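Local structure of AP endonuclease, family protein 2 (Mycobacterium smegmatis, 5TNV) at residues Phe142-Thr147 and Gln160-Asp165; Ile154-Val159 and Glu300-Asp305; Met194-Tyr199 and Val228-Pro233; Leu224-Arg229 and His252-Ser257. The protein binds a magnesium ion in a xylose isomerase-like TIM barrel and may act as an endonuclease. One frame throughout, in Å; residues are numbered along the deposited sequence.

Contact 1 (Phe142-Thr147 and Gln160-Asp165); sequences FMQALT and QGHVDD
In the long connection from strand 137-141 to helix 169-185 of the TIM barrel, the chain doubles back around the short helix 148-152 and lays Gln144 over the imidazole of His162. The CG of Gln144 stands 3.7 Å from the centroid of the His162 ring, a CH-pi contact nearly along the ring normal. Farther out the amide of Gln144 stacks on the imidazole with the two planes 16° apart and NE2 3.2 Å from CE1 of His162. His162 CG lies opposite the backbone N (chi1 167°), swinging the ring toward Gln144. A bond at its edge fixes the ring's rotation: His162 NE2 donates to Asp164 OD1 at 2.9 Å, within the ring plane but from above the plane of the carboxylate. A water completes this polar end, accepting from Gln144 NE2 and donating to both Phe142 O and Asp164 OD1. The other oxygen, Asp164 OD2, lies 3.3 Å from Phe142 CB and accepts a bond from Tyr199 N. At the far end Thr147, the N-cap of helix 148-152, puts its CG2 3.8 Å from Gly161 CA. There two more waters join the segments, one between Ala145 O and His162 N, the other between Thr147 OG1 and Gln160 O. The Phe142 ring packs on Ala172 and Val176 of helix 169-185 and meets Tyr199, in the loop after strand 189-193, edge-to-face.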
loop_
_atom_site.group_PDB
_atom_site.type_symbol
_atom_site.label_atom_id
_atom_site.label_comp_id
_atom_site.label_asym_id
_atom_site.label_seq_id
_atom_site.Cartn_x
_atom_site.Cartn_y
_atom_site.Cartn_z
ATOM N N PHE A 142 25.796 8.977 11.636
ATOM C CA PHE A 142 26.197 10.376 11.823
ATOM C C PHE A 142 25.028 11.329 11.824
ATOM O O PHE A 142 25.196 12.552 11.959
ATOM C CB PHE A 142 27.260 10.730 10.784
ATOM C CG PHE A 142 28.519 9.890 10.931
ATOM C CD1 PHE A 142 29.337 10.041 12.057
ATOM C CD2 PHE A 142 28.878 8.926 10.000
ATOM C CE1 PHE A 142 30.452 9.243 12.238
ATOM C CE2 PHE A 142 30.027 8.163 10.188
ATOM C CZ PHE A 142 30.804 8.328 11.287
ATOM N N MET A 143 23.797 10.796 11.713
ATOM C CA MET A 143 22.612 11.616 11.950
ATOM C C MET A 143 22.690 12.206 13.366
ATOM O O MET A 143 23.263 11.627 14.297
ATOM C CB MET A 143 21.312 10.829 11.751
ATOM C CG MET A 143 21.195 9.557 12.557
ATOM S SD MET A 143 21.869 8.132 11.635
ATOM C CE MET A 143 21.836 6.881 12.900
ATOM N N GLN A 144 22.092 13.377 13.521
ATOM C CA GLN A 144 22.025 14.086 14.804
ATOM C C GLN A 144 20.592 14.516 15.078
ATOM O O GLN A 144 19.674 14.144 14.351
ATOM C CB GLN A 144 23.011 15.254 14.887
ATOM C CG GLN A 144 24.454 14.838 14.717
ATOM C CD GLN A 144 25.455 15.893 15.033
ATOM O OE1 GLN A 144 25.122 16.948 15.612
ATOM N NE2 GLN A 144 26.713 15.656 14.716
ATOM N N ALA A 145 20.353 15.276 16.153
ATOM C CA ALA A 145 19.004 15.662 16.522
ATOM C C ALA A 145 18.299 16.339 15.321
ATOM O O ALA A 145 18.903 17.090 14.553
ATOM C CB ALA A 145 19.018 16.663 17.637
ATOM N N LEU A 146 17.001 16.062 15.225
ATOM C CA LEU A 146 16.174 16.844 14.320
ATOM C C LEU A 146 16.194 18.297 14.737
ATOM O O LEU A 146 16.147 18.639 15.906
ATOM C CB LEU A 146 14.742 16.317 14.387
ATOM C CG LEU A 146 14.567 14.888 13.884
ATOM C CD1 LEU A 146 13.069 14.565 13.925
ATOM C CD2 LEU A 146 15.134 14.658 12.521
ATOM N N THR A 147 16.232 19.203 13.763
ATOM C CA THR A 147 16.149 20.609 14.051
ATOM C C THR A 147 14.715 21.032 14.340
ATOM O O THR A 147 13.766 20.300 13.977
ATOM C CB THR A 147 16.692 21.464 12.873
ATOM O OG1 THR A 147 15.751 21.255 11.805
ATOM C CG2 THR A 147 18.066 21.041 12.490
ATOM N N GLN A 160 16.307 20.053 5.085
ATOM C CA GLN A 160 17.644 19.678 5.535
ATOM C C GLN A 160 17.820 20.073 6.983
ATOM O O GLN A 160 17.394 21.155 7.393
ATOM C CB GLN A 160 18.680 20.405 4.653
ATOM C CG GLN A 160 20.084 19.911 4.837
ATOM C CD GLN A 160 21.030 20.575 3.873
ATOM O OE1 GLN A 160 21.407 19.952 2.869
ATOM N NE2 GLN A 160 21.351 21.811 4.144
ATOM N N GLY A 161 18.416 19.222 7.763
ATOM C CA GLY A 161 18.752 19.462 9.153
ATOM C C GLY A 161 20.247 19.489 9.344
ATOM O O GLY A 161 20.983 20.214 8.650
ATOM N N HIS A 162 20.777 18.684 10.269
ATOM C CA HIS A 162 22.205 18.568 10.484
ATOM C C HIS A 162 22.907 18.147 9.176
ATOM O O HIS A 162 22.488 17.233 8.461
ATOM C CB HIS A 162 22.486 17.483 11.543
ATOM C CG HIS A 162 23.939 17.087 11.602
ATOM N ND1 HIS A 162 24.874 17.940 12.159
ATOM C CD2 HIS A 162 24.555 15.973 11.137
ATOM C CE1 HIS A 162 26.024 17.312 12.015
ATOM N NE2 HIS A 162 25.879 16.142 11.403
ATOM N N VAL A 163 24.033 18.779 8.925
ATOM C CA VAL A 163 24.945 18.435 7.836
ATOM C C VAL A 163 26.318 18.241 8.472
ATOM O O VAL A 163 26.770 19.109 9.221
ATOM C CB VAL A 163 25.029 19.493 6.717
ATOM C CG1 VAL A 163 25.978 19.054 5.626
ATOM C CG2 VAL A 163 23.650 19.822 6.174
ATOM N N ASP A 164 26.982 17.114 8.212
ATOM C CA ASP A 164 28.277 16.898 8.860
ATOM C C ASP A 164 29.263 17.986 8.527
ATOM O O ASP A 164 29.336 18.571 7.447
ATOM C CB ASP A 164 28.826 15.511 8.514
ATOM C CG ASP A 164 28.405 14.404 9.463
ATOM O OD1 ASP A 164 28.254 14.684 10.671
ATOM O OD2 ASP A 164 28.285 13.257 8.967
ATOM N N ASP A 165 30.127 18.243 9.543
ATOM C CA ASP A 165 31.208 19.202 9.428
ATOM C C ASP A 165 32.420 18.573 8.754
ATOM O O ASP A 165 33.002 17.597 9.291
ATOM C CB ASP A 165 31.582 19.639 10.856
ATOM C CG ASP A 165 32.643 20.739 10.946
ATOM O OD1 ASP A 165 33.308 20.991 9.907
ATOM O OD2 ASP A 165 32.834 21.297 12.041
HETATM O O HOH W 1 27.521 13.435 12.964
HETATM O O HOH W 2 19.011 16.737 11.720
HETATM O O HOH W 3 16.536 22.667 9.554
#

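Contact 2 (Ile154-Val159 and Glu300-Asp305); sequences IWFWLV and EHYGSD
Tyr302 is packed against three consecutive aromatic residues, Trp155, Phe156 and Trp157. Closest in form to a textbook pair is the T-shaped stack with Phe156: the edge of the Phe156 ring points at the face of Tyr302, with centroids 4.9 Å apart and planes at 84°. The first torsion of Phe156 (chi1 65°) sets its CG between the backbone N and the carbonyl carbon, and from there the ring reaches over Tyr302 with CE2 above its centre. Trp155 approaches differently, rim to rim, with CE3 3.8 Å from Tyr302 CE1. The same indole rim extends to the backbone, where Trp155 CZ3 lies 3.8 Å from CA of Gly303, a residue with positive phi and no side chain to hold the indole off. Trp157 adds its CZ3, 3.8 Å from Tyr302 CD1, while its own ring covers a face of Phe156. Against this dense apolar side, the hydroxyl end of the partly exposed Tyr302 is looser: a water 2.7 Å from Tyr302 OH also takes a weak bond from Phe156 N. A second subunit borders the cluster, its Tyr278 meeting Trp155 edge-to-face and its Gly277 O accepting from Ser304 OG. Such an aromatic wall, built from loops that follow barrel strands, is in keeping with a TIM-barrel active-site mouth; the side chain of Tyr302 is about 8 Å from the bound magnesium ion.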
loop_
_atom_site.group_PDB
_atom_site.type_symbol
_atom_site.label_atom_id
_atom_site.label_comp_id
_atom_site.label_asym_id
_atom_site.label_seq_id
_atom_site.Cartn_x
_atom_site.Cartn_y
_atom_site.Cartn_z
ATOM N N ILE A 154 5.771 17.805 7.807
ATOM C CA ILE A 154 4.996 16.560 7.697
ATOM C C ILE A 154 5.893 15.321 7.827
ATOM O O ILE A 154 5.488 14.324 8.415
ATOM C CB ILE A 154 4.200 16.622 6.395
ATOM C CG1 ILE A 154 3.024 17.629 6.578
ATOM C CG2 ILE A 154 3.690 15.246 5.943
ATOM C CD1 ILE A 154 2.347 18.030 5.281
ATOM N N TRP A 155 7.116 15.419 7.313
ATOM C CA TRP A 155 8.158 14.437 7.545
ATOM C C TRP A 155 9.461 15.204 7.795
ATOM O O TRP A 155 9.738 16.185 7.091
ATOM C CB TRP A 155 8.388 13.516 6.402
ATOM C CG TRP A 155 7.261 12.668 5.942
ATOM C CD1 TRP A 155 6.642 12.731 4.709
ATOM C CD2 TRP A 155 6.660 11.588 6.650
ATOM N NE1 TRP A 155 5.676 11.751 4.656
ATOM C CE2 TRP A 155 5.677 11.028 5.827
ATOM C CE3 TRP A 155 6.872 11.035 7.917
ATOM C CZ2 TRP A 155 4.908 9.926 6.246
ATOM C CZ3 TRP A 155 6.119 9.961 8.332
ATOM C CH2 TRP A 155 5.142 9.426 7.473
ATOM N N PHE A 156 10.312 14.682 8.693
ATOM C CA PHE A 156 11.542 15.436 9.003
ATOM C C PHE A 156 12.419 15.617 7.780
ATOM O O PHE A 156 13.183 16.582 7.718
ATOM C CB PHE A 156 12.298 14.780 10.159
ATOM C CG PHE A 156 12.859 13.387 9.891
ATOM C CD1 PHE A 156 14.045 13.217 9.197
ATOM C CD2 PHE A 156 12.200 12.250 10.380
ATOM C CE1 PHE A 156 14.561 11.940 8.975
ATOM C CE2 PHE A 156 12.713 10.985 10.168
ATOM C CZ PHE A 156 13.897 10.857 9.453
ATOM N N TRP A 157 12.397 14.658 6.852
ATOM C CA TRP A 157 13.301 14.682 5.713
ATOM C C TRP A 157 12.880 15.689 4.656
ATOM O O TRP A 157 13.608 15.854 3.646
ATOM C CB TRP A 157 13.460 13.296 5.085
ATOM C CG TRP A 157 12.177 12.681 4.618
ATOM C CD1 TRP A 157 11.478 12.946 3.478
ATOM C CD2 TRP A 157 11.430 11.657 5.313
ATOM N NE1 TRP A 157 10.349 12.186 3.404
ATOM C CE2 TRP A 157 10.289 11.371 4.526
ATOM C CE3 TRP A 157 11.602 10.998 6.526
ATOM C CZ2 TRP A 157 9.354 10.419 4.905
ATOM C CZ3 TRP A 157 10.683 10.056 6.906
ATOM C CH2 TRP A 157 9.564 9.787 6.095
ATOM N N LEU A 158 11.778 16.404 4.844
ATOM C CA LEU A 158 11.356 17.403 3.874
ATOM C C LEU A 158 12.204 18.653 3.902
ATOM O O LEU A 158 12.136 19.421 2.932
ATOM C CB LEU A 158 9.878 17.745 4.064
ATOM C CG LEU A 158 8.916 16.602 3.841
ATOM C CD1 LEU A 158 7.467 17.064 4.065
ATOM C CD2 LEU A 158 9.047 15.966 2.445
ATOM N N VAL A 159 12.979 18.879 4.960
ATOM C CA VAL A 159 13.907 20.016 5.006
ATOM C C VAL A 159 15.242 19.447 5.512
ATOM O O VAL A 159 15.290 18.494 6.286
ATOM C CB VAL A 159 13.446 21.222 5.798
ATOM C CG1 VAL A 159 12.111 21.829 5.359
ATOM C CG2 VAL A 159 13.395 20.843 7.250
ATOM N N GLU A 300 13.056 -1.443 10.293
ATOM C CA GLU A 300 12.795 -0.076 10.698
ATOM C C GLU A 300 11.641 0.459 9.848
ATOM O O GLU A 300 11.597 0.099 8.703
ATOM C CB GLU A 300 14.005 0.888 10.546
ATOM C CG GLU A 300 14.080 2.005 11.591
ATOM C CD GLU A 300 13.719 3.382 11.077
ATOM O OE1 GLU A 300 14.148 3.845 9.974
ATOM O OE2 GLU A 300 13.022 4.088 11.907
ATOM N N HIS A 301 10.845 1.386 10.329
ATOM C CA HIS A 301 9.817 2.026 9.479
ATOM C C HIS A 301 9.348 3.266 10.177
ATOM O O HIS A 301 8.324 3.165 10.928
ATOM C CB HIS A 301 8.682 1.066 9.246
ATOM C CG HIS A 301 7.714 1.470 8.187
ATOM N ND1 HIS A 301 7.926 1.279 6.838
ATOM C CD2 HIS A 301 6.479 2.053 8.303
ATOM C CE1 HIS A 301 6.886 1.707 6.200
ATOM N NE2 HIS A 301 5.967 2.186 7.053
ATOM N N TYR A 302 9.898 4.386 9.899
ATOM C CA TYR A 302 9.476 5.666 10.497
ATOM C C TYR A 302 8.103 6.038 9.960
ATOM O O TYR A 302 7.860 6.036 8.758
ATOM C CB TYR A 302 10.502 6.731 10.194
ATOM C CG TYR A 302 10.171 8.028 10.905
ATOM C CD1 TYR A 302 9.366 9.000 10.306
ATOM C CD2 TYR A 302 10.645 8.321 12.177
ATOM C CE1 TYR A 302 9.057 10.175 10.925
ATOM C CE2 TYR A 302 10.335 9.522 12.813
ATOM C CZ TYR A 302 9.531 10.447 12.193
ATOM O OH TYR A 302 9.211 11.631 12.781
ATOM N N GLY A 303 7.221 6.436 10.846
ATOM C CA GLY A 303 5.892 6.878 10.475
ATOM C C GLY A 303 4.944 5.725 10.252
ATOM O O GLY A 303 5.273 4.551 10.331
ATOM N N SER A 304 3.684 6.107 9.975
ATOM C CA SER A 304 2.629 5.157 9.732
ATOM C C SER A 304 2.525 4.187 10.910
ATOM O O SER A 304 2.866 4.536 12.040
ATOM C CB SER A 304 2.885 4.497 8.366
ATOM O OG SER A 304 1.827 3.631 7.954
ATOM N N ASP A 305 2.041 2.963 10.683
ATOM C CA ASP A 305 2.047 1.952 11.757
ATOM C C ASP A 305 3.409 1.271 11.695
ATOM O O ASP A 305 3.590 0.230 11.045
ATOM C CB ASP A 305 0.913 0.957 11.630
ATOM C CG ASP A 305 0.952 -0.115 12.685
ATOM O OD1 ASP A 305 1.833 -0.139 13.581
ATOM O OD2 ASP A 305 0.048 -1.000 12.628
HETATM O O HOH W 4 8.777 13.588 10.920
#

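Contact 3 (Met194-Tyr199 and Val228-Pro233); sequences MYEDTY and VRLHRP
The guanidinium group of Arg229 turns its edge to Glu196 and Tyr195, whereas that of Arg232 has its edge at Asp197 and one face covered by Leu230 CD1, 3.6 Å above the plane. The Tyr195 ring in turn carries Glu196 OE1 over the centre of one face. Two salt bridges span the segments. In the first, Arg229 NH2 donates to the syn lone pair of Glu196 OE2 at 2.8 Å, and a weak second bond runs from the same nitrogen to OE1; because the carboxylate and guanidinium planes stand 79° apart, the two groups do not form a flat, two-pronged pair. Glu196 reaches this position by a bend at its second torsion (chi2 -88°). In the second bridge, Arg232 NH2 meets Asp197 OD1 at 3.1 Å, on the syn side and with the planes only 30° apart. A water beside it accepts from Asp197 N and, weakly, from Arg232 NH1. Leu230 fills the space between the bridges, its CD1 3.7 Å from Glu196 CB. Asp197 belongs to a type II turn, Tyr195 to Thr198, across which Thr198 OG1 donates to Tyr195 O. The turn follows strand 189-193, and Glu196 also leans on Asn226 and Leu227 of helix 225-228. Segment 228-233 runs from helix 225-228 toward helix 237-244, and the carbonyls of Leu230 and Arg232 accept bonds from Arg258 of strand 251-261.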
loop_
_atom_site.group_PDB
_atom_site.type_symbol
_atom_site.label_atom_id
_atom_site.label_comp_id
_atom_site.label_asym_id
_atom_site.label_seq_id
_atom_site.Cartn_x
_atom_site.Cartn_y
_atom_site.Cartn_z
ATOM N N MET A 194 24.194 4.418 6.657
ATOM C CA MET A 194 24.064 5.464 5.648
ATOM C C MET A 194 22.850 6.318 5.934
ATOM O O MET A 194 21.764 5.798 6.215
ATOM C CB MET A 194 23.983 4.838 4.253
ATOM C CG MET A 194 25.270 4.151 3.841
ATOM S SD MET A 194 25.268 3.414 2.213
ATOM C CE MET A 194 24.956 4.871 1.191
ATOM N N TYR A 195 23.019 7.630 5.824
ATOM C CA TYR A 195 21.993 8.616 6.197
ATOM C C TYR A 195 22.369 9.908 5.469
ATOM O O TYR A 195 23.551 10.268 5.386
ATOM C CB TYR A 195 21.886 8.762 7.704
ATOM C CG TYR A 195 20.801 9.708 8.191
ATOM C CD1 TYR A 195 21.009 11.092 8.164
ATOM C CD2 TYR A 195 19.591 9.251 8.658
ATOM C CE1 TYR A 195 20.051 11.985 8.578
ATOM C CE2 TYR A 195 18.624 10.135 9.127
ATOM C CZ TYR A 195 18.845 11.471 9.075
ATOM O OH TYR A 195 17.881 12.346 9.564
ATOM N N GLU A 196 21.378 10.615 4.990
ATOM C CA GLU A 196 21.556 11.837 4.208
ATOM C C GLU A 196 22.307 12.918 4.969
ATOM O O GLU A 196 22.182 13.127 6.180
ATOM C CB GLU A 196 20.178 12.344 3.761
ATOM C CG GLU A 196 19.160 12.592 4.859
ATOM C CD GLU A 196 18.306 11.411 5.268
ATOM O OE1 GLU A 196 18.742 10.255 5.177
ATOM O OE2 GLU A 196 17.132 11.625 5.715
ATOM N N ASP A 197 23.096 13.651 4.190
ATOM C CA ASP A 197 23.764 14.871 4.671
ATOM C C ASP A 197 24.865 14.561 5.668
ATOM O O ASP A 197 25.273 15.454 6.431
ATOM C CB ASP A 197 22.770 15.901 5.203
ATOM C CG ASP A 197 21.631 16.217 4.256
ATOM O OD1 ASP A 197 21.885 16.325 3.020
ATOM O OD2 ASP A 197 20.477 16.335 4.738
ATOM N N THR A 198 25.355 13.329 5.646
ATOM C CA THR A 198 26.459 12.882 6.493
ATOM C C THR A 198 27.650 12.445 5.674
ATOM O O THR A 198 27.587 12.349 4.432
ATOM C CB THR A 198 26.053 11.724 7.438
ATOM O OG1 THR A 198 25.940 10.491 6.710
ATOM C CG2 THR A 198 24.784 12.048 8.224
ATOM N N TYR A 199 28.737 12.079 6.371
ATOM C CA TYR A 199 29.916 11.545 5.704
ATOM C C TYR A 199 29.604 10.358 4.799
ATOM O O TYR A 199 30.381 10.069 3.889
ATOM C CB TYR A 199 31.009 11.086 6.718
ATOM C CG TYR A 199 31.410 12.198 7.683
ATOM C CD1 TYR A 199 31.923 13.424 7.222
ATOM C CD2 TYR A 199 31.269 12.034 9.053
ATOM C CE1 TYR A 199 32.283 14.424 8.095
ATOM C CE2 TYR A 199 31.599 13.039 9.917
ATOM C CZ TYR A 199 32.122 14.225 9.456
ATOM O OH TYR A 199 32.394 15.211 10.369
ATOM N N VAL A 228 16.031 7.063 -0.703
ATOM C CA VAL A 228 14.953 6.940 -1.677
ATOM C C VAL A 228 13.787 7.862 -1.339
ATOM O O VAL A 228 13.077 8.336 -2.242
ATOM C CB VAL A 228 14.532 5.459 -1.758
ATOM C CG1 VAL A 228 13.221 5.250 -2.491
ATOM C CG2 VAL A 228 15.653 4.607 -2.346
ATOM N N ARG A 229 13.558 8.157 -0.057
ATOM C CA ARG A 229 12.433 9.015 0.357
ATOM C C ARG A 229 12.670 10.463 0.005
ATOM O O ARG A 229 11.705 11.262 0.082
ATOM C CB ARG A 229 12.230 8.871 1.860
ATOM C CG ARG A 229 13.348 9.492 2.726
ATOM C CD ARG A 229 13.350 8.908 4.102
ATOM N NE ARG A 229 14.450 9.413 4.914
ATOM C CZ ARG A 229 14.698 8.984 6.147
ATOM N NH1 ARG A 229 13.875 8.141 6.750
ATOM N NH2 ARG A 229 15.787 9.444 6.778
ATOM N N LEU A 230 13.893 10.896 -0.305
ATOM C CA LEU A 230 14.211 12.306 -0.353
ATOM C C LEU A 230 13.710 12.967 -1.637
ATOM O O LEU A 230 13.739 12.396 -2.734
ATOM C CB LEU A 230 15.716 12.502 -0.265
ATOM C CG LEU A 230 16.356 11.967 1.022
ATOM C CD1 LEU A 230 17.875 12.065 0.936
ATOM C CD2 LEU A 230 15.823 12.685 2.241
ATOM N N HIS A 231 13.318 14.243 -1.506
ATOM C CA HIS A 231 12.838 15.029 -2.632
ATOM C C HIS A 231 13.997 15.703 -3.351
ATOM O O HIS A 231 14.085 16.942 -3.425
ATOM C CB HIS A 231 11.768 16.021 -2.144
ATOM C CG HIS A 231 10.589 15.408 -1.507
ATOM N ND1 HIS A 231 9.359 16.056 -1.520
ATOM C CD2 HIS A 231 10.375 14.258 -0.824
ATOM C CE1 HIS A 231 8.464 15.335 -0.873
ATOM N NE2 HIS A 231 9.066 14.242 -0.444
ATOM N N ARG A 232 14.891 14.880 -3.875
ATOM C CA ARG A 232 16.104 15.329 -4.540
ATOM C C ARG A 232 16.458 14.260 -5.562
ATOM O O ARG A 232 16.028 13.093 -5.404
ATOM C CB ARG A 232 17.267 15.565 -3.559
ATOM C CG ARG A 232 17.843 14.318 -3.005
ATOM C CD ARG A 232 19.070 14.498 -2.140
ATOM N NE ARG A 232 18.801 15.141 -0.860
ATOM C CZ ARG A 232 19.762 15.127 0.057
ATOM N NH1 ARG A 232 20.982 14.616 -0.069
ATOM N NH2 ARG A 232 19.480 15.691 1.216
ATOM N N PRO A 233 17.272 14.585 -6.555
ATOM C CA PRO A 233 17.759 13.551 -7.499
ATOM C C PRO A 233 18.460 12.456 -6.762
ATOM O O PRO A 233 19.183 12.693 -5.760
ATOM C CB PRO A 233 18.729 14.336 -8.366
ATOM C CG PRO A 233 18.324 15.739 -8.292
ATOM C CD PRO A 233 17.745 15.941 -6.905
HETATM O O HOH W 5 23.259 13.083 1.333
#

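Contact 4 (Leu224-Arg229 and His252-Ser257); sequences LGNLVR and HIKNYS
Lys254 NZ donates to Asn226 OD1 at 2.8 Å, from above the plane of the carbonyl, and forms a salt bridge to Asp223, which binds the magnesium ion together with Glu193 and His252; one conformer of Glu300 bridges to the lysine as well. Asn226 is positioned by its ND2, which donates to Met194 O, and its OD1 lies 3.0 Å above the guanidinium plane of Arg229. Next outward comes Tyr256: Arg229 CB sits over the middle of its ring, 3.5 Å from the centroid in a CH-pi contact, and Arg229 NH1 donates to Tyr256 OH at 3.0 Å. Extended from CG to NE, the arginine runs alongside the tyrosine to bring NH1 there, while its NH2 is taken by the salt bridge to Glu196. Where Gly225 faces Lys254, a water accepts from the backbone N of both residues and lies 3.0 Å from His252 O. Helix 225-228 thus rests on the middle of strand 251-261, while helix 237-244 covers Val228 and strand 266-272 packs against Tyr256.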
loop_
_atom_site.group_PDB
_atom_site.type_symbol
_atom_site.label_atom_id
_atom_site.label_comp_id
_atom_site.label_asym_id
_atom_site.label_seq_id
_atom_site.Cartn_x
_atom_site.Cartn_y
_atom_site.Cartn_z
ATOM N N LEU A 224 19.200 2.364 2.531
ATOM C CA LEU A 224 18.994 3.259 1.387
ATOM C C LEU A 224 17.565 3.766 1.318
ATOM O O LEU A 224 17.328 4.745 0.566
ATOM C CB LEU A 224 19.459 2.631 0.077
ATOM C CG LEU A 224 20.924 2.217 0.045
ATOM C CD1 LEU A 224 21.339 1.831 -1.364
ATOM C CD2 LEU A 224 21.838 3.277 0.614
ATOM N N GLY A 225 16.636 3.232 2.071
ATOM C CA GLY A 225 15.357 3.904 2.221
ATOM C C GLY A 225 15.538 5.357 2.701
ATOM O O GLY A 225 14.738 6.211 2.320
ATOM N N ASN A 226 16.553 5.615 3.508
ATOM C CA ASN A 226 16.816 6.963 3.958
ATOM C C ASN A 226 17.000 7.942 2.774
ATOM O O ASN A 226 16.657 9.111 2.880
ATOM C CB ASN A 226 18.051 7.034 4.838
ATOM C CG ASN A 226 17.882 6.364 6.178
ATOM O OD1 ASN A 226 16.734 6.221 6.669
ATOM N ND2 ASN A 226 18.971 5.976 6.803
ATOM N N LEU A 227 17.582 7.456 1.692
ATOM C CA LEU A 227 17.831 8.233 0.490
ATOM C C LEU A 227 16.685 8.222 -0.465
ATOM O O LEU A 227 16.351 9.269 -1.089
ATOM C CB LEU A 227 19.122 7.778 -0.196
ATOM C CG LEU A 227 20.391 7.789 0.674
ATOM C CD1 LEU A 227 21.593 7.448 -0.170
ATOM C CD2 LEU A 227 20.565 9.095 1.425
ATOM N N VAL A 228 16.031 7.063 -0.703
ATOM C CA VAL A 228 14.953 6.940 -1.677
ATOM C C VAL A 228 13.787 7.862 -1.339
ATOM O O VAL A 228 13.077 8.336 -2.242
ATOM C CB VAL A 228 14.532 5.459 -1.758
ATOM C CG1 VAL A 228 13.221 5.250 -2.491
ATOM C CG2 VAL A 228 15.653 4.607 -2.346
ATOM N N ARG A 229 13.558 8.157 -0.057
ATOM C CA ARG A 229 12.433 9.015 0.357
ATOM C C ARG A 229 12.670 10.463 0.005
ATOM O O ARG A 229 11.705 11.262 0.082
ATOM C CB ARG A 229 12.230 8.871 1.860
ATOM C CG ARG A 229 13.348 9.492 2.726
ATOM C CD ARG A 229 13.350 8.908 4.102
ATOM N NE ARG A 229 14.450 9.413 4.914
ATOM C CZ ARG A 229 14.698 8.984 6.147
ATOM N NH1 ARG A 229 13.875 8.141 6.750
ATOM N NH2 ARG A 229 15.787 9.444 6.778
ATOM N N HIS A 252 19.538 -2.152 7.912
ATOM C CA HIS A 252 18.250 -1.501 8.164
ATOM C C HIS A 252 17.515 -1.481 6.814
ATOM O O HIS A 252 18.022 -0.877 5.862
ATOM C CB HIS A 252 18.409 -0.076 8.654
ATOM C CG HIS A 252 18.828 0.130 10.056
ATOM N ND1 HIS A 252 18.805 1.390 10.610
ATOM C CD2 HIS A 252 19.295 -0.767 10.976
ATOM C CE1 HIS A 252 19.232 1.217 11.851
ATOM N NE2 HIS A 252 19.526 -0.034 12.131
ATOM N N ILE A 253 16.375 -2.124 6.765
ATOM C CA ILE A 253 15.737 -2.414 5.462
ATOM C C ILE A 253 14.298 -1.889 5.499
ATOM O O ILE A 253 13.456 -2.418 6.217
ATOM C CB ILE A 253 15.873 -3.914 5.142
ATOM C CG1 ILE A 253 15.315 -4.227 3.745
ATOM C CG2 ILE A 253 15.295 -4.831 6.197
ATOM C CD1 ILE A 253 15.704 -5.597 3.211
ATOM N N LYS A 254 14.045 -0.870 4.687
ATOM C CA LYS A 254 12.724 -0.225 4.613
ATOM C C LYS A 254 12.522 0.300 3.200
ATOM O O LYS A 254 13.462 0.471 2.415
ATOM C CB LYS A 254 12.553 0.868 5.668
ATOM C CG LYS A 254 13.493 2.041 5.570
ATOM C CD LYS A 254 13.108 3.164 6.527
ATOM C CE LYS A 254 14.104 4.325 6.602
ATOM N NZ LYS A 254 15.347 3.921 7.305
ATOM N N ASN A 255 11.254 0.637 2.894
ATOM C CA ASN A 255 10.893 1.077 1.563
ATOM C C ASN A 255 9.931 2.278 1.604
ATOM O O ASN A 255 9.267 2.556 2.607
ATOM C CB ASN A 255 10.295 -0.068 0.736
ATOM C CG ASN A 255 10.597 -0.063 -0.745
ATOM O OD1 ASN A 255 11.170 0.923 -1.272
ATOM N ND2 ASN A 255 10.247 -1.119 -1.431
ATOM N N TYR A 256 9.851 2.936 0.464
ATOM C CA TYR A 256 9.015 4.100 0.223
ATOM C C TYR A 256 8.519 4.053 -1.204
ATOM O O TYR A 256 9.311 3.665 -2.085
ATOM C CB TYR A 256 9.785 5.423 0.357
ATOM C CG TYR A 256 10.304 5.674 1.732
ATOM C CD1 TYR A 256 11.477 5.106 2.207
ATOM C CD2 TYR A 256 9.608 6.515 2.615
ATOM C CE1 TYR A 256 11.944 5.330 3.471
ATOM C CE2 TYR A 256 10.065 6.764 3.897
ATOM C CZ TYR A 256 11.252 6.157 4.346
ATOM O OH TYR A 256 11.767 6.385 5.591
ATOM N N SER A 257 7.275 4.453 -1.498
ATOM C CA SER A 257 6.998 4.870 -2.868
ATOM C C SER A 257 7.907 6.063 -3.184
ATOM O O SER A 257 8.290 6.817 -2.282
ATOM C CB SER A 257 5.541 5.248 -3.045
ATOM O OG SER A 257 5.194 6.310 -2.181
HETATM O O HOH W 6 16.559 0.840 3.868
#

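Contacts 1 to 3 join loops that follow strands of one TIM barrel, and contact 4 sets helix 225-228 on strand 251-261. Contact 1 joins the loops on either end of helix 148-152 and alternates with contact 2 along the chain. Contacts 3 and 4 are nested inside the span closed by contact 2, share Val228 and Arg229, and have centres 10 Å apart. Contacts 1 and 4 are the most distant pair, with centres 18 Å apart and no touch. Contact 2 touches each of the others, for instance where Trp157 packs on Arg229 and Tyr256. Together they join the connections after strands 137-141, 189-193, 218-221 and 297-299 with strand 251-261 around the magnesium site, which contact 4 enters through His252.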